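Local atomic coordinates of Cgl0159-like domain-containing protein (Corynebacterium glutamicum, PDB entry 3FOK), a protein that is of unknown function but has a fold of the TIM-barrel class, a closed ring of parallel strands surrounded by helices. Residues Q31-E36 against L103-I108; F45-D50 against P83-V88; P3-P8 against M76-S81. All coordinates share one frame; numbering follows the deposited sequence.

From the N terminus, residues 3-8 come first and return in contact 3 to helix 69-81, closing a loop of 67 residues. Residues 31-36 follow and meet 103-108 in contact 1. Contact 2 pairs 45-50 with 83-88 and lies wholly within the span of contact 1. Contact 3 crosses both others, because its second segment falls between the two segments of each. Contact 2 joins neighbouring barrel strands. Contact 1 ties the approach to strand 44-48 to the approach to strand 108-112. Contact 3 lays the N-terminal segment on the helix between the strands of contact 2. Lys107 NZ joins all three, bonding to Val85 O and Leu80 O.

Contact 1 (Q31-E36 against L103-I108); sequences QRRKRE and LLDDKI
Arg32 NH1 is held by two carbonyl oxygens of the 103-108 loop. Arg32 NH1 donates to Lys107 O at 2.9 Å, a bent bond coming from above the carbonyl plane, and almost straight to Leu104 O at 3.2 Å. Both oxygens lie at the guanidinium edge, close to its plane. The chain runs out extended from the backbone (chi1 179°) and bends at chi3 (83°), which brings NH1 up to the turn. On the way, Arg32 CD packs on Leu104 CB at 3.7 Å. The same guanidinium forms a salt bridge through NH2 with Asp143, and NH2 also bonds to Gly141 O. Its rotation is therefore well fixed.

The two oxygens belong to the first and last residues of a type II beta turn, Leu104 to Lys107. The middle of this turn faces Arg33. Asp106 N donates to Arg33 O at 2.6 Å, and Arg33 N reaches the anti lone pair of Asp105 OD1 at 3.1 Å. The turn lies in the loop between helix 92-100 and strand 108-112, while 31-36 lies in the loop leading to strand 44-48. In a TIM barrel such helix-to-strand loops lie at the N-terminal end of the strands.

Farther out, Arg33 NH2 makes a salt bridge with Asp106 OD1 at 2.7 Å. The guanidinium and carboxylate planes stand 80° apart, so the two groups do not pair side by side. Asp106 OD2 instead lies over one guanidinium face, toward its rim.

Arg35 crosses Ile108 at about a right angle, with Ile108 CG1 over one guanidinium face near its rim. Arg35 NE bonds to Glu36 O at 2.8 Å, nearly straight, and this steadies the group against the isoleucine.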
ATOM      1  N   GLN A  31       5.545  36.304   4.582  1.00 32.18           N
ATOM      2  CA  GLN A  31       5.865  37.645   5.069  1.00 32.27           C
ATOM      3  C   GLN A  31       4.903  38.023   6.187  1.00 31.56           C
ATOM      4  O   GLN A  31       4.982  39.098   6.774  1.00 31.95           O
ATOM      5  CB  GLN A  31       5.773  38.652   3.925  1.00 33.45           C
ATOM      6  CG  GLN A  31       6.995  38.645   3.030  1.00 35.91           C
ATOM      7  CD  GLN A  31       6.779  39.405   1.740  1.00 37.64           C
ATOM      8  OE1 GLN A  31       5.990  40.353   1.686  1.00 38.23           O
ATOM      9  NE2 GLN A  31       7.493  39.003   0.692  1.00 38.57           N
ATOM     10  N   ARG A  32       3.995  37.101   6.465  1.00 31.18           N
ATOM     11  CA  ARG A  32       2.974  37.234   7.493  1.00 30.87           C
ATOM     12  C   ARG A  32       3.584  37.445   8.879  1.00 31.72           C
ATOM     13  O   ARG A  32       4.553  36.784   9.247  1.00 31.65           O
ATOM     14  CB  ARG A  32       2.127  35.958   7.475  1.00 29.50           C
ATOM     15  CG  ARG A  32       1.010  35.863   8.479  1.00 27.59           C
ATOM     16  CD  ARG A  32       0.227  34.580   8.222  1.00 25.91           C
ATOM     17  NE  ARG A  32       0.828  33.402   8.838  1.00 20.95           N
ATOM     18  CZ  ARG A  32       0.579  33.019  10.085  1.00 20.48           C
ATOM     19  NH1 ARG A  32      -0.256  33.723  10.835  1.00 18.83           N
ATOM     20  NH2 ARG A  32       1.157  31.936  10.585  1.00 19.19           N
ATOM     21  N   ARG A  33       3.015  38.373   9.642  1.00 32.15           N
ATOM     22  CA  ARG A  33       3.487  38.649  10.994  1.00 33.78           C
ATOM     23  C   ARG A  33       2.982  37.541  11.902  1.00 33.96           C
ATOM     24  O   ARG A  33       1.772  37.344  12.033  1.00 34.14           O
ATOM     25  CB  ARG A  33       2.941  39.986  11.486  1.00 36.87           C
ATOM     26  CG  ARG A  33       3.514  41.190  10.772  1.00 41.63           C
ATOM     27  CD  ARG A  33       4.511  41.919  11.657  1.00 44.97           C
ATOM     28  NE  ARG A  33       3.926  42.276  12.950  1.00 47.87           N
ATOM     29  CZ  ARG A  33       2.765  42.911  13.101  1.00 48.35           C
ATOM     30  NH1 ARG A  33       2.048  43.264  12.037  1.00 47.16           N
ATOM     31  NH2 ARG A  33       2.319  43.200  14.316  1.00 48.61           N
ATOM     32  N   LYS A  34       3.901  36.819  12.533  1.00 32.93           N
ATOM     33  CA  LYS A  34       3.513  35.726  13.411  1.00 32.57           C
ATOM     34  C   LYS A  34       3.411  36.145  14.872  1.00 31.27           C
ATOM     35  O   LYS A  34       3.932  37.188  15.267  1.00 31.16           O
ATOM     36  CB  LYS A  34       4.497  34.571  13.256  1.00 32.67           C
ATOM     37  CG  LYS A  34       4.486  33.985  11.854  1.00 35.55           C
ATOM     38  CD  LYS A  34       5.645  33.043  11.614  1.00 38.15           C
ATOM     39  CE  LYS A  34       5.703  32.644  10.150  1.00 40.28           C
ATOM     40  NZ  LYS A  34       5.740  33.844   9.260  1.00 42.22           N
ATOM     41  N   ARG A  35       2.722  35.329  15.662  1.00 29.78           N
ATOM     42  CA  ARG A  35       2.536  35.599  17.080  1.00 29.29           C
ATOM     43  C   ARG A  35       2.679  34.321  17.887  1.00 30.84           C
ATOM     44  O   ARG A  35       2.714  33.224  17.332  1.00 30.44           O
ATOM     45  CB  ARG A  35       1.148  36.192  17.336  1.00 26.43           C
ATOM     46  CG  ARG A  35       0.015  35.405  16.701  1.00 24.15           C
ATOM     47  CD  ARG A  35      -1.310  35.660  17.398  1.00 22.38           C
ATOM     48  NE  ARG A  35      -1.427  34.895  18.637  1.00 20.57           N
ATOM     49  CZ  ARG A  35      -2.481  34.937  19.449  1.00 19.84           C
ATOM     50  NH1 ARG A  35      -3.517  35.713  19.163  1.00 17.72           N
ATOM     51  NH2 ARG A  35      -2.507  34.186  20.543  1.00 18.32           N
ATOM     52  N   GLU A  36       2.772  34.473  19.205  1.00 33.33           N
ATOM     53  CA  GLU A  36       2.882  33.327  20.094  1.00 34.54           C
ATOM     54  C   GLU A  36       1.545  32.601  20.038  1.00 34.03           C
ATOM     55  O   GLU A  36       0.507  33.218  19.787  1.00 33.58           O
ATOM     56  CB  GLU A  36       3.148  33.786  21.529  1.00 38.45           C
ATOM     57  CG  GLU A  36       4.537  34.358  21.781  1.00 43.91           C
ATOM     58  CD  GLU A  36       5.610  33.284  21.842  1.00 47.79           C
ATOM     59  OE1 GLU A  36       5.422  32.294  22.586  1.00 49.55           O
ATOM     60  OE2 GLU A  36       6.643  33.432  21.155  1.00 49.64           O
ATOM     61  N   LEU A 103      -5.033  39.269   5.475  1.00 21.73           N
ATOM     62  CA  LEU A 103      -5.814  39.330   6.710  1.00 22.00           C
ATOM     63  C   LEU A 103      -5.313  38.405   7.823  1.00 21.90           C
ATOM     64  O   LEU A 103      -6.001  38.216   8.825  1.00 21.53           O
ATOM     65  CB  LEU A 103      -7.275  38.982   6.415  1.00 21.43           C
ATOM     66  CG  LEU A 103      -7.936  39.696   5.234  1.00 21.47           C
ATOM     67  CD1 LEU A 103      -9.334  39.138   5.030  1.00 21.62           C
ATOM     68  CD2 LEU A 103      -7.982  41.191   5.491  1.00 20.80           C
ATOM     69  N   LEU A 104      -4.120  37.840   7.664  1.00 21.83           N
ATOM     70  CA  LEU A 104      -3.600  36.912   8.663  1.00 22.58           C
ATOM     71  C   LEU A 104      -2.382  37.347   9.479  1.00 23.11           C
ATOM     72  O   LEU A 104      -1.632  36.498   9.964  1.00 23.24           O
ATOM     73  CB  LEU A 104      -3.315  35.557   7.999  1.00 20.82           C
ATOM     74  CG  LEU A 104      -4.495  34.593   7.802  1.00 19.47           C
ATOM     75  CD1 LEU A 104      -5.758  35.342   7.437  1.00 18.28           C
ATOM     76  CD2 LEU A 104      -4.137  33.578   6.726  1.00 18.82           C
ATOM     77  N   ASP A 105      -2.178  38.652   9.637  1.00 24.18           N
ATOM     78  CA  ASP A 105      -1.054  39.141  10.430  1.00 25.13           C
ATOM     79  C   ASP A 105      -1.420  39.039  11.902  1.00 24.91           C
ATOM     80  O   ASP A 105      -2.509  39.446  12.299  1.00 24.16           O
ATOM     81  CB  ASP A 105      -0.736  40.603  10.107  1.00 27.40           C
ATOM     82  CG  ASP A 105      -0.168  40.787   8.719  1.00 28.58           C
ATOM     83  OD1 ASP A 105       0.785  40.063   8.367  1.00 29.18           O
ATOM     84  OD2 ASP A 105      -0.666  41.668   7.986  1.00 30.62           O
ATOM     85  N   ASP A 106      -0.512  38.496  12.708  1.00 25.33           N
ATOM     86  CA  ASP A 106      -0.749  38.354  14.142  1.00 25.82           C
ATOM     87  C   ASP A 106      -1.924  37.443  14.459  1.00 23.17           C
ATOM     88  O   ASP A 106      -2.582  37.598  15.486  1.00 21.04           O
ATOM     89  CB  ASP A 106      -1.000  39.722  14.779  1.00 30.20           C
ATOM     90  CG  ASP A 106       0.264  40.545  14.911  1.00 36.03           C
ATOM     91  OD1 ASP A 106       0.148  41.771  15.133  1.00 39.67           O
ATOM     92  OD2 ASP A 106       1.373  39.971  14.806  1.00 37.66           O
ATOM     93  N   LYS A 107      -2.196  36.494  13.575  1.00 21.25           N
ATOM     94  CA  LYS A 107      -3.295  35.571  13.804  1.00 19.99           C
ATOM     95  C   LYS A 107      -2.768  34.147  13.849  1.00 18.47           C
ATOM     96  O   LYS A 107      -1.654  33.867  13.405  1.00 18.13           O
ATOM     97  CB  LYS A 107      -4.350  35.705  12.699  1.00 20.26           C
ATOM     98  CG  LYS A 107      -5.040  37.071  12.648  1.00 22.20           C
ATOM     99  CD  LYS A 107      -5.954  37.309  13.844  1.00 21.15           C
ATOM    100  CE  LYS A 107      -6.635  38.669  13.747  1.00 22.74           C
ATOM    101  NZ  LYS A 107      -7.655  38.887  14.815  1.00 22.85           N
ATOM    102  N   ILE A 108      -3.578  33.256  14.403  1.00 17.66           N
ATOM    103  CA  ILE A 108      -3.224  31.854  14.508  1.00 16.46           C
ATOM    104  C   ILE A 108      -3.883  31.110  13.360  1.00 15.70           C
ATOM    105  O   ILE A 108      -5.098  31.176  13.187  1.00 16.01           O
ATOM    106  CB  ILE A 108      -3.718  31.264  15.840  1.00 17.55           C
ATOM    107  CG1 ILE A 108      -2.931  31.882  16.997  1.00 18.15           C
ATOM    108  CG2 ILE A 108      -3.579  29.742  15.829  1.00 15.85           C
ATOM    109  CD1 ILE A 108      -1.429  31.703  16.875  1.00 20.55           C
TER

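Contact 2 (F45-D50 against P83-V88)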
ATOM      1  N   PHE A  45      -9.108  31.623  20.880  1.00 23.54           N
ATOM      2  CA  PHE A  45     -10.407  31.695  20.211  1.00 23.33           C
ATOM      3  C   PHE A  45     -10.167  31.649  18.709  1.00 22.95           C
ATOM      4  O   PHE A  45      -9.586  32.569  18.132  1.00 23.99           O
ATOM      5  CB  PHE A  45     -11.147  32.980  20.603  1.00 23.64           C
ATOM      6  CG  PHE A  45     -12.411  33.232  19.817  1.00 23.45           C
ATOM      7  CD1 PHE A  45     -13.204  32.176  19.373  1.00 24.92           C
ATOM      8  CD2 PHE A  45     -12.821  34.533  19.544  1.00 23.60           C
ATOM      9  CE1 PHE A  45     -14.388  32.416  18.669  1.00 24.42           C
ATOM     10  CE2 PHE A  45     -13.997  34.782  18.847  1.00 23.09           C
ATOM     11  CZ  PHE A  45     -14.783  33.720  18.407  1.00 24.02           C
ATOM     12  N   ILE A  46     -10.619  30.566  18.086  1.00 22.28           N
ATOM     13  CA  ILE A  46     -10.425  30.360  16.659  1.00 20.98           C
ATOM     14  C   ILE A  46     -11.730  30.132  15.901  1.00 21.27           C
ATOM     15  O   ILE A  46     -12.595  29.376  16.350  1.00 21.05           O
ATOM     16  CB  ILE A  46      -9.478  29.162  16.442  1.00 20.73           C
ATOM     17  CG1 ILE A  46      -8.078  29.543  16.924  1.00 21.09           C
ATOM     18  CG2 ILE A  46      -9.471  28.738  14.977  1.00 20.63           C
ATOM     19  CD1 ILE A  46      -7.098  28.402  16.943  1.00 23.69           C
ATOM     20  N   VAL A  47     -11.867  30.791  14.753  1.00 19.57           N
ATOM     21  CA  VAL A  47     -13.064  30.642  13.940  1.00 18.91           C
ATOM     22  C   VAL A  47     -12.799  29.605  12.849  1.00 18.22           C
ATOM     23  O   VAL A  47     -11.815  29.695  12.117  1.00 17.77           O
ATOM     24  CB  VAL A  47     -13.476  31.978  13.295  1.00 19.76           C
ATOM     25  CG1 VAL A  47     -14.910  31.883  12.810  1.00 18.83           C
ATOM     26  CG2 VAL A  47     -13.327  33.114  14.299  1.00 21.99           C
ATOM     27  N   ALA A  48     -13.690  28.625  12.745  1.00 18.08           N
ATOM     28  CA  ALA A  48     -13.548  27.536  11.784  1.00 19.32           C
ATOM     29  C   ALA A  48     -14.362  27.664  10.500  1.00 20.57           C
ATOM     30  O   ALA A  48     -15.518  28.094  10.516  1.00 21.90           O
ATOM     31  CB  ALA A  48     -13.889  26.221  12.468  1.00 18.17           C
ATOM     32  N   ALA A  49     -13.754  27.255   9.390  1.00 20.74           N
ATOM     33  CA  ALA A  49     -14.404  27.306   8.087  1.00 20.39           C
ATOM     34  C   ALA A  49     -13.859  26.237   7.141  1.00 20.64           C
ATOM     35  O   ALA A  49     -13.641  26.498   5.961  1.00 22.78           O
ATOM     36  CB  ALA A  49     -14.228  28.690   7.470  1.00 20.92           C
ATOM     37  N   ASP A  50     -13.650  25.030   7.651  1.00 20.44           N
ATOM     38  CA  ASP A  50     -13.133  23.947   6.816  1.00 21.67           C
ATOM     39  C   ASP A  50     -14.228  22.970   6.387  1.00 21.69           C
ATOM     40  O   ASP A  50     -13.934  21.886   5.873  1.00 21.37           O
ATOM     41  CB  ASP A  50     -12.017  23.176   7.543  1.00 22.17           C
ATOM     42  CG  ASP A  50     -12.502  22.489   8.805  1.00 22.46           C
ATOM     43  OD1 ASP A  50     -11.851  21.513   9.231  1.00 23.66           O
ATOM     44  OD2 ASP A  50     -13.520  22.925   9.378  1.00 25.29           O
ATOM     45  N   PRO A  83     -11.907  42.318  17.837  1.00 29.60           N
ATOM     46  CA  PRO A  83     -10.892  42.053  18.857  1.00 29.30           C
ATOM     47  C   PRO A  83     -11.250  40.769  19.595  1.00 29.02           C
ATOM     48  O   PRO A  83     -12.430  40.481  19.812  1.00 29.21           O
ATOM     49  CB  PRO A  83     -10.974  43.288  19.753  1.00 28.83           C
ATOM     50  CG  PRO A  83     -12.420  43.678  19.645  1.00 29.22           C
ATOM     51  CD  PRO A  83     -12.674  43.533  18.161  1.00 29.35           C
ATOM     52  N   GLY A  84     -10.238  39.988  19.958  1.00 28.81           N
ATOM     53  CA  GLY A  84     -10.501  38.751  20.667  1.00 28.02           C
ATOM     54  C   GLY A  84     -10.332  37.491  19.837  1.00 28.21           C
ATOM     55  O   GLY A  84     -10.138  36.413  20.396  1.00 28.26           O
ATOM     56  N   VAL A  85     -10.411  37.606  18.513  1.00 27.64           N
ATOM     57  CA  VAL A  85     -10.248  36.431  17.658  1.00 28.25           C
ATOM     58  C   VAL A  85      -8.765  36.210  17.358  1.00 26.84           C
ATOM     59  O   VAL A  85      -8.131  36.990  16.646  1.00 25.66           O
ATOM     60  CB  VAL A  85     -11.048  36.562  16.330  1.00 28.08           C
ATOM     61  CG1 VAL A  85     -12.507  36.834  16.634  1.00 27.77           C
ATOM     62  CG2 VAL A  85     -10.470  37.666  15.464  1.00 31.85           C
ATOM     63  N   ASP A  86      -8.222  35.135  17.913  1.00 25.74           N
ATOM     64  CA  ASP A  86      -6.815  34.811  17.745  1.00 25.66           C
ATOM     65  C   ASP A  86      -6.447  34.182  16.413  1.00 25.32           C
ATOM     66  O   ASP A  86      -5.303  34.286  15.977  1.00 25.81           O
ATOM     67  CB  ASP A  86      -6.372  33.893  18.882  1.00 25.21           C
ATOM     68  CG  ASP A  86      -6.597  34.515  20.242  1.00 24.79           C
ATOM     69  OD1 ASP A  86      -5.874  35.476  20.583  1.00 22.75           O
ATOM     70  OD2 ASP A  86      -7.504  34.048  20.960  1.00 25.45           O
ATOM     71  N   GLY A  87      -7.400  33.524  15.765  1.00 25.13           N
ATOM     72  CA  GLY A  87      -7.073  32.902  14.500  1.00 23.79           C
ATOM     73  C   GLY A  87      -8.203  32.214  13.763  1.00 23.83           C
ATOM     74  O   GLY A  87      -9.378  32.320  14.124  1.00 24.28           O
ATOM     75  N   VAL A  88      -7.824  31.480  12.725  1.00 22.53           N
ATOM     76  CA  VAL A  88      -8.781  30.779  11.889  1.00 21.56           C
ATOM     77  C   VAL A  88      -8.335  29.362  11.539  1.00 20.71           C
ATOM     78  O   VAL A  88      -7.141  29.076  11.453  1.00 20.93           O
ATOM     79  CB  VAL A  88      -9.018  31.576  10.580  1.00 20.85           C
ATOM     80  CG1 VAL A  88      -7.681  31.914   9.934  1.00 20.42           C
ATOM     81  CG2 VAL A  88      -9.878  30.778   9.621  1.00 21.40           C
TER
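Phe45 O takes the backbone N-H of Asp86 at 2.9 Å, with the donor in the carbonyl plane. Gly87 N adds a longer, weak bond to the same oxygen. One step on, Val47 N donates to Gly87 O at 3.0 Å. Val88 CA then approaches Val47 O at 3.2 Å in a CA-H...O contact. Ile46 thus pairs with Gly87 and Val47 with Val88, in parallel.

Phe45 carries most of the side-chain contact. Its CG is anti to the backbone N (chi1 172°), and the ring reaches along the 84-85 backbone. Gly84 O meets the ring at its edge, in plane, 3.4 Å from Phe45 CD2. Val85 CG1 touches Phe45 CE2 at 3.4 Å, coming in obliquely. Gly84 has a positive phi, 106°, which suits a residue without a side chain.

These strands are the first and second of a TIM barrel, joined through helix 69-81 in a beta-alpha-beta unit. The strands' side chains divide accordingly. Val47 and Val88 point to the helix side, where both touch Met76. Val88 CG2 also lies 3.3 Å from Val47 O. Ile46 points to the other face, toward Ile108 and Val110 of strand 108-112. Gly87 has no side chain on this face, and Ile46 CG2 rests 3.7 Å from Val88 C.

Outside this layer, helix 284-295 covers the Phe45 ring with Ala291, Ala292 and Val295. Asp86 is oriented by a salt bridge from its OD1 to Arg35. Ile46 and Ala48 bond through their backbones to strand 267-272, which closes the ring of strands.

Contact 3 (P3-P8 against M76-S81)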
ATOM      1  N   PRO A   3     -19.905  48.533   6.436  1.00 33.54           N
ATOM      2  CA  PRO A   3     -18.897  48.611   5.356  1.00 33.74           C
ATOM      3  C   PRO A   3     -18.132  47.290   5.301  1.00 34.81           C
ATOM      4  O   PRO A   3     -17.600  46.827   6.313  1.00 34.91           O
ATOM      5  CB  PRO A   3     -17.969  49.756   5.713  1.00 33.28           C
ATOM      6  CG  PRO A   3     -18.004  49.686   7.232  1.00 32.95           C
ATOM      7  CD  PRO A   3     -19.474  49.357   7.580  1.00 33.27           C
ATOM      8  N   PRO A   4     -18.062  46.669   4.113  1.00 35.26           N
ATOM      9  CA  PRO A   4     -17.361  45.394   3.931  1.00 34.21           C
ATOM     10  C   PRO A   4     -15.865  45.475   4.207  1.00 33.59           C
ATOM     11  O   PRO A   4     -15.227  46.491   3.930  1.00 33.95           O
ATOM     12  CB  PRO A   4     -17.657  45.053   2.476  1.00 35.22           C
ATOM     13  CG  PRO A   4     -17.689  46.405   1.836  1.00 35.94           C
ATOM     14  CD  PRO A   4     -18.527  47.196   2.818  1.00 35.08           C
ATOM     15  N   ILE A   5     -15.310  44.400   4.757  1.00 32.35           N
ATOM     16  CA  ILE A   5     -13.886  44.356   5.050  1.00 28.96           C
ATOM     17  C   ILE A   5     -13.111  44.119   3.755  1.00 27.50           C
ATOM     18  O   ILE A   5     -11.981  44.584   3.606  1.00 27.12           O
ATOM     19  CB  ILE A   5     -13.553  43.229   6.049  1.00 29.46           C
ATOM     20  CG1 ILE A   5     -14.292  43.461   7.371  1.00 29.89           C
ATOM     21  CG2 ILE A   5     -12.047  43.178   6.295  1.00 28.76           C
ATOM     22  CD1 ILE A   5     -13.761  44.623   8.197  1.00 30.00           C
ATOM     23  N   ILE A   6     -13.721  43.405   2.813  1.00 26.29           N
ATOM     24  CA  ILE A   6     -13.063  43.130   1.538  1.00 26.60           C
ATOM     25  C   ILE A   6     -13.771  43.819   0.378  1.00 27.55           C
ATOM     26  O   ILE A   6     -14.874  43.437  -0.007  1.00 27.17           O
ATOM     27  CB  ILE A   6     -13.008  41.620   1.236  1.00 25.55           C
ATOM     28  CG1 ILE A   6     -12.397  40.871   2.420  1.00 23.54           C
ATOM     29  CG2 ILE A   6     -12.173  41.377  -0.015  1.00 26.27           C
ATOM     30  CD1 ILE A   6     -12.317  39.369   2.228  1.00 22.33           C
ATOM     31  N   SER A   7     -13.125  44.836  -0.177  1.00 29.11           N
ATOM     32  CA  SER A   7     -13.688  45.581  -1.297  1.00 31.79           C
ATOM     33  C   SER A   7     -13.638  44.751  -2.567  1.00 32.35           C
ATOM     34  O   SER A   7     -12.739  43.930  -2.748  1.00 34.43           O
ATOM     35  CB  SER A   7     -12.899  46.869  -1.528  1.00 31.86           C
ATOM     36  OG  SER A   7     -11.595  46.583  -2.011  1.00 32.72           O
ATOM     37  N   PRO A   8     -14.610  44.949  -3.469  1.00 32.91           N
ATOM     38  CA  PRO A   8     -14.609  44.184  -4.716  1.00 32.58           C
ATOM     39  C   PRO A   8     -13.290  44.364  -5.471  1.00 31.76           C
ATOM     40  O   PRO A   8     -12.950  43.566  -6.347  1.00 31.34           O
ATOM     41  CB  PRO A   8     -15.823  44.739  -5.469  1.00 33.32           C
ATOM     42  CG  PRO A   8     -16.062  46.090  -4.840  1.00 33.25           C
ATOM     43  CD  PRO A   8     -15.784  45.831  -3.390  1.00 33.72           C
HETATM   44  N   MSE A  76     -15.668  35.821   7.196  1.00 31.29           N
HETATM   45  CA  MSE A  76     -14.432  35.453   7.878  1.00 33.94           C
HETATM   46  C   MSE A  76     -13.637  36.714   8.203  1.00 31.97           C
HETATM   47  O   MSE A  76     -13.136  36.877   9.317  1.00 31.12           O
HETATM   48  CB  MSE A  76     -13.585  34.524   6.997  1.00 41.54           C
HETATM   49  CG  MSE A  76     -13.420  33.109   7.543  1.00 51.03           C
HETATM   50 SE   MSE A  76     -12.572  33.054   9.280  1.00 69.15          SE
HETATM   51  CE  MSE A  76     -14.121  33.429  10.351  1.00 63.29           C
ATOM     52  N   ALA A  77     -13.525  37.602   7.218  1.00 29.30           N
ATOM     53  CA  ALA A  77     -12.796  38.853   7.386  1.00 27.02           C
ATOM     54  C   ALA A  77     -13.370  39.642   8.555  1.00 26.91           C
ATOM     55  O   ALA A  77     -12.628  40.231   9.344  1.00 27.26           O
ATOM     56  CB  ALA A  77     -12.873  39.675   6.113  1.00 25.15           C
ATOM     57  N   ILE A  78     -14.696  39.651   8.663  1.00 25.73           N
ATOM     58  CA  ILE A  78     -15.364  40.363   9.744  1.00 24.89           C
ATOM     59  C   ILE A  78     -14.956  39.759  11.082  1.00 24.87           C
ATOM     60  O   ILE A  78     -14.524  40.469  11.991  1.00 25.00           O
ATOM     61  CB  ILE A  78     -16.900  40.282   9.600  1.00 24.36           C
ATOM     62  CG1 ILE A  78     -17.347  41.078   8.371  1.00 24.97           C
ATOM     63  CG2 ILE A  78     -17.575  40.811  10.859  1.00 23.09           C
ATOM     64  CD1 ILE A  78     -18.834  40.996   8.094  1.00 22.82           C
ATOM     65  N   ALA A  79     -15.096  38.442  11.195  1.00 24.29           N
ATOM     66  CA  ALA A  79     -14.740  37.740  12.420  1.00 22.96           C
ATOM     67  C   ALA A  79     -13.298  38.046  12.826  1.00 23.44           C
ATOM     68  O   ALA A  79     -13.027  38.366  13.980  1.00 23.71           O
ATOM     69  CB  ALA A  79     -14.924  36.243  12.234  1.00 21.91           C
ATOM     70  N   LEU A  80     -12.377  37.959  11.869  1.00 23.54           N
ATOM     71  CA  LEU A  80     -10.965  38.218  12.134  1.00 23.70           C
ATOM     72  C   LEU A  80     -10.661  39.659  12.519  1.00 24.51           C
ATOM     73  O   LEU A  80      -9.633  39.934  13.136  1.00 23.58           O
ATOM     74  CB  LEU A  80     -10.111  37.844  10.918  1.00 22.26           C
ATOM     75  CG  LEU A  80      -9.969  36.363  10.557  1.00 24.04           C
ATOM     76  CD1 LEU A  80      -9.065  36.227   9.339  1.00 22.13           C
ATOM     77  CD2 LEU A  80      -9.390  35.592  11.740  1.00 22.18           C
ATOM     78  N   SER A  81     -11.545  40.582  12.152  1.00 25.71           N
ATOM     79  CA  SER A  81     -11.326  41.990  12.467  1.00 26.19           C
ATOM     80  C   SER A  81     -11.765  42.337  13.884  1.00 26.99           C
ATOM     81  O   SER A  81     -11.322  43.333  14.453  1.00 26.66           O
ATOM     82  CB  SER A  81     -12.076  42.878  11.475  1.00 23.76           C
ATOM     83  OG  SER A  81     -13.474  42.767  11.656  1.00 26.37           O
TER
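Ile5 and Ala77 bring the two backbones closest, with their CA atoms 6.1 Å apart, where the irregular 3-8 segment passes the last turns of helix 69-81. The CB of Ile5 points toward the helix. Its branches divide the work. Ile5 CG2 lies on Ala77 CB at 3.6 Å, and Ile5 CG1 meets Ile78 CG1 at 4.0 Å. CG1 is anti to the carbonyl carbon (chi1 -61°), and a bend at chi2 (-71°) brings Ile5 CD1 within 3.9 Å of Ser81 OG. Ile5 therefore spans one turn of the helix, from Ala77 to Ser81.

Ile6 adds to the same spot from beside it. Both Ile6 CG1 and Ile6 CD1 lie 3.9 Å from Ala77 CB, so the small alanine receives two isoleucines. Leu103 also touches Ile6 and Ala77.

Ser81 OG is engaged with its own helix and donates to Ile78 O. Ile78 O accepts from Ser81 N as well, at 3.0 Å, so two donors of one residue hold it near the helix end. On the other segment, Ile6 N bonds to Glu74 OE2, about a turn before Ala77 in the helix, and Ser7 serves as N-cap of helix 8-20 through Ser10 N.

Ala79 of the helix touches Val47 on the barrel strand beneath. The contact thus places an N-terminal segment on the outside of a barrel helix, in a fold of the TIM-barrel class.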